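Local coordinates for protein beta-phenylalanine aminotransferase (Variovorax paradoxus, PDB 4AO9) that uses pyridoxal-5'-phosphate to transfer the amino group of beta-phenylalanine, as a member of the class-III aminotransferases, at residues Met158-Ala163 and Val195-Leu200. Residues are numbered along the deposited sequence; the frame is centred on the assembly and turned at random.
Sequences MALTAA and VPFDFL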
ATOM      1  N   MET A 158       4.172  -1.463  -9.868  1.00  7.41           N
ATOM      2  CA  MET A 158       3.642  -0.734 -11.000  1.00  7.54           C
ATOM      3  C   MET A 158       4.695  -0.391 -12.020  1.00  7.24           C
ATOM      4  O   MET A 158       4.416  -0.434 -13.218  1.00  7.49           O
ATOM      5  CB  MET A 158       2.892   0.521 -10.557  1.00  8.19           C
ATOM      6  CG  MET A 158       1.666   0.249  -9.700  1.00  8.83           C
ATOM      7  SD  MET A 158       0.531  -1.026 -10.307  1.00 11.25           S
ATOM      8  CE  MET A 158       0.117  -0.428 -11.945  1.00 12.77           C
ATOM      9  N   ALA A 159       5.895  -0.032 -11.564  1.00  6.40           N
ATOM     10  CA  ALA A 159       6.994   0.244 -12.497  1.00  6.67           C
ATOM     11  C   ALA A 159       7.310  -0.982 -13.342  1.00  7.19           C
ATOM     12  O   ALA A 159       7.507  -0.874 -14.555  1.00  7.48           O
ATOM     13  CB  ALA A 159       8.226   0.706 -11.755  1.00  7.74           C
ATOM     14  N   LEU A 160       7.379  -2.136 -12.690  1.00  7.55           N
ATOM     15  CA  LEU A 160       7.610  -3.392 -13.412  1.00  7.61           C
ATOM     16  C   LEU A 160       6.503  -3.688 -14.407  1.00  8.10           C
ATOM     17  O   LEU A 160       6.760  -4.038 -15.563  1.00  8.86           O
ATOM     18  CB  LEU A 160       7.801  -4.565 -12.443  1.00  7.45           C
ATOM     19  CG  LEU A 160       9.056  -4.529 -11.576  1.00  8.02           C
ATOM     20  CD1 LEU A 160       9.030  -5.705 -10.601  1.00  9.19           C
ATOM     21  CD2 LEU A 160      10.335  -4.544 -12.452  1.00  8.62           C
ATOM     22  N   THR A 161       5.259  -3.541 -13.972  1.00  8.45           N
ATOM     23  CA  THR A 161       4.099  -3.785 -14.805  1.00  9.15           C
ATOM     24  C   THR A 161       4.144  -2.885 -16.034  1.00  8.82           C
ATOM     25  O   THR A 161       3.897  -3.340 -17.164  1.00  9.10           O
ATOM     26  CB  THR A 161       2.840  -3.487 -13.972  1.00  9.91           C
ATOM     27  OG1 THR A 161       2.795  -4.418 -12.885  1.00 11.74           O
ATOM     28  CG2 THR A 161       1.585  -3.624 -14.811  1.00 10.99           C
ATOM     29  N   ALA A 162       4.473  -1.615 -15.812  1.00  8.68           N
ATOM     30  CA  ALA A 162       4.591  -0.654 -16.908  1.00  8.82           C
ATOM     31  C   ALA A 162       5.639  -1.104 -17.916  1.00  8.60           C
ATOM     32  O   ALA A 162       5.410  -1.060 -19.134  1.00  9.29           O
ATOM     33  CB  ALA A 162       4.950   0.719 -16.357  1.00  9.62           C
ATOM     34  N   ALA A 163       6.797  -1.517 -17.413  1.00  8.16           N
ATOM     35  CA  ALA A 163       7.906  -1.895 -18.286  1.00  8.29           C
ATOM     36  C   ALA A 163       7.596  -3.142 -19.110  1.00  8.36           C
ATOM     37  O   ALA A 163       7.917  -3.193 -20.312  1.00  8.48           O
ATOM     38  CB  ALA A 163       9.165  -2.086 -17.472  1.00  8.91           C
ATOM     39  N   VAL A 195       6.693 -12.295  -5.687  1.00  9.38           N
ATOM     40  CA  VAL A 195       5.755 -12.585  -6.776  1.00  9.73           C
ATOM     41  C   VAL A 195       6.461 -13.279  -7.939  1.00  9.63           C
ATOM     42  O   VAL A 195       7.591 -12.939  -8.267  1.00  9.56           O
ATOM     43  CB  VAL A 195       5.062 -11.291  -7.278  1.00  9.48           C
ATOM     44  CG1 VAL A 195       4.350 -11.489  -8.640  1.00 12.96           C
ATOM     45  CG2 VAL A 195       4.078 -10.804  -6.244  1.00 11.04           C
ATOM     46  N   PRO A 196       5.788 -14.249  -8.566  1.00  9.76           N
ATOM     47  CA  PRO A 196       6.424 -15.060  -9.594  1.00 10.42           C
ATOM     48  C   PRO A 196       6.507 -14.418 -10.983  1.00 10.51           C
ATOM     49  O   PRO A 196       6.069 -15.020 -11.970  1.00 11.23           O
ATOM     50  CB  PRO A 196       5.539 -16.317  -9.630  1.00 11.57           C
ATOM     51  CG  PRO A 196       4.193 -15.807  -9.257  1.00 10.97           C
ATOM     52  CD  PRO A 196       4.452 -14.769  -8.208  1.00 10.54           C
ATOM     53  N   PHE A 197       7.077 -13.217 -11.065  1.00  9.52           N
ATOM     54  CA  PHE A 197       7.567 -12.715 -12.352  1.00  9.17           C
ATOM     55  C   PHE A 197       8.748 -13.585 -12.784  1.00  9.67           C
ATOM     56  O   PHE A 197       9.299 -14.363 -11.980  1.00 10.65           O
ATOM     57  CB  PHE A 197       8.062 -11.267 -12.230  1.00  8.75           C
ATOM     58  CG  PHE A 197       6.980 -10.242 -12.028  1.00  8.60           C
ATOM     59  CD1 PHE A 197       6.239  -9.753 -13.108  1.00  9.27           C
ATOM     60  CD2 PHE A 197       6.743  -9.716 -10.766  1.00 10.36           C
ATOM     61  CE1 PHE A 197       5.250  -8.770 -12.924  1.00 11.34           C
ATOM     62  CE2 PHE A 197       5.757  -8.729 -10.576  1.00 11.79           C
ATOM     63  CZ  PHE A 197       5.012  -8.268 -11.653  1.00 11.76           C
ATOM     64  N   ASP A 198       9.142 -13.455 -14.049  1.00  9.68           N
ATOM     65  CA  ASP A 198      10.336 -14.130 -14.547  1.00 10.75           C
ATOM     66  C   ASP A 198      11.592 -13.331 -14.186  1.00 10.74           C
ATOM     67  O   ASP A 198      12.065 -12.517 -14.978  1.00 11.23           O
ATOM     68  CB  ASP A 198      10.244 -14.340 -16.060  1.00 11.12           C
ATOM     69  CG  ASP A 198      11.464 -15.052 -16.611  1.00 14.46           C
ATOM     70  OD1 ASP A 198      12.070 -15.855 -15.866  1.00 17.15           O
ATOM     71  OD2 ASP A 198      11.817 -14.788 -17.773  1.00 17.57           O
ATOM     72  N   PHE A 199      12.124 -13.561 -12.991  1.00 11.25           N
ATOM     73  CA  PHE A 199      13.314 -12.848 -12.530  1.00 11.34           C
ATOM     74  C   PHE A 199      14.612 -13.551 -12.892  1.00 11.98           C
ATOM     75  O   PHE A 199      14.763 -14.754 -12.634  1.00 14.34           O
ATOM     76  CB  PHE A 199      13.275 -12.669 -11.010  1.00 11.27           C
ATOM     77  CG  PHE A 199      12.233 -11.705 -10.532  1.00 11.21           C
ATOM     78  CD1 PHE A 199      12.329 -10.346 -10.825  1.00  9.77           C
ATOM     79  CD2 PHE A 199      11.152 -12.149  -9.759  1.00 12.11           C
ATOM     80  CE1 PHE A 199      11.360  -9.441 -10.369  1.00 10.42           C
ATOM     81  CE2 PHE A 199      10.191 -11.252  -9.310  1.00 10.65           C
ATOM     82  CZ  PHE A 199      10.296  -9.908  -9.601  1.00 10.93           C
ATOM     83  N   LEU A 200      15.552 -12.782 -13.446  1.00 10.67           N
ATOM     84  CA  LEU A 200      16.939 -13.223 -13.615  1.00 10.80           C
ATOM     85  C   LEU A 200      17.779 -12.476 -12.578  1.00 10.29           C
ATOM     86  O   LEU A 200      17.914 -11.248 -12.650  1.00  9.84           O
ATOM     87  CB  LEU A 200      17.423 -12.915 -15.031  1.00 11.27           C
ATOM     88  CG  LEU A 200      18.909 -13.128 -15.326  1.00 11.95           C
ATOM     89  CD1 LEU A 200      19.330 -14.579 -15.078  1.00 14.11           C
ATOM     90  CD2 LEU A 200      19.206 -12.740 -16.762  1.00 12.88           C
TER
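One methyl of L160, CD1, reaches from the helix to two phenylalanine rings of 195-200. CD1 of L160 lies 4.5 Å from CE2 of F197, approaching that ring obliquely, and 4.4 Å from CE1 of F199, coming at this second ring edge-on and roughly level with it. Both are loose van der Waals contacts, and no hydrogen bond links the two segments. The leucine extends CD1 by holding it anti to CA (chi2 176°). Within 195-200 the aromatic residues also touch each other: CB of F197 sits 3.6 Å above one face of the F199 ring, displaced from the centre. Backbone separation is wide, 9.4 Å between CA of L160 and CA of F197, so side chains alone bridge the gap. The contact belongs to the large PLP-binding domain of a fold-type I aminotransferase, where helix 152-167 packs on the seven-stranded mixed sheet and strand 198-202 forms one of its margins within the chain. I172, on the adjoining strand 171-175, touches L160, F197 and F199, and L160 also touches V223 and L225 of strand 221-226. L157 and L164 of the same helix as L160 pack on F197, F186 meets F199 edge-to-face, and D198 OD2 forms a salt bridge with K171 NZ. At the dimer interface F197 packs on P196 of the second subunit, and T161 on T193 of that subunit.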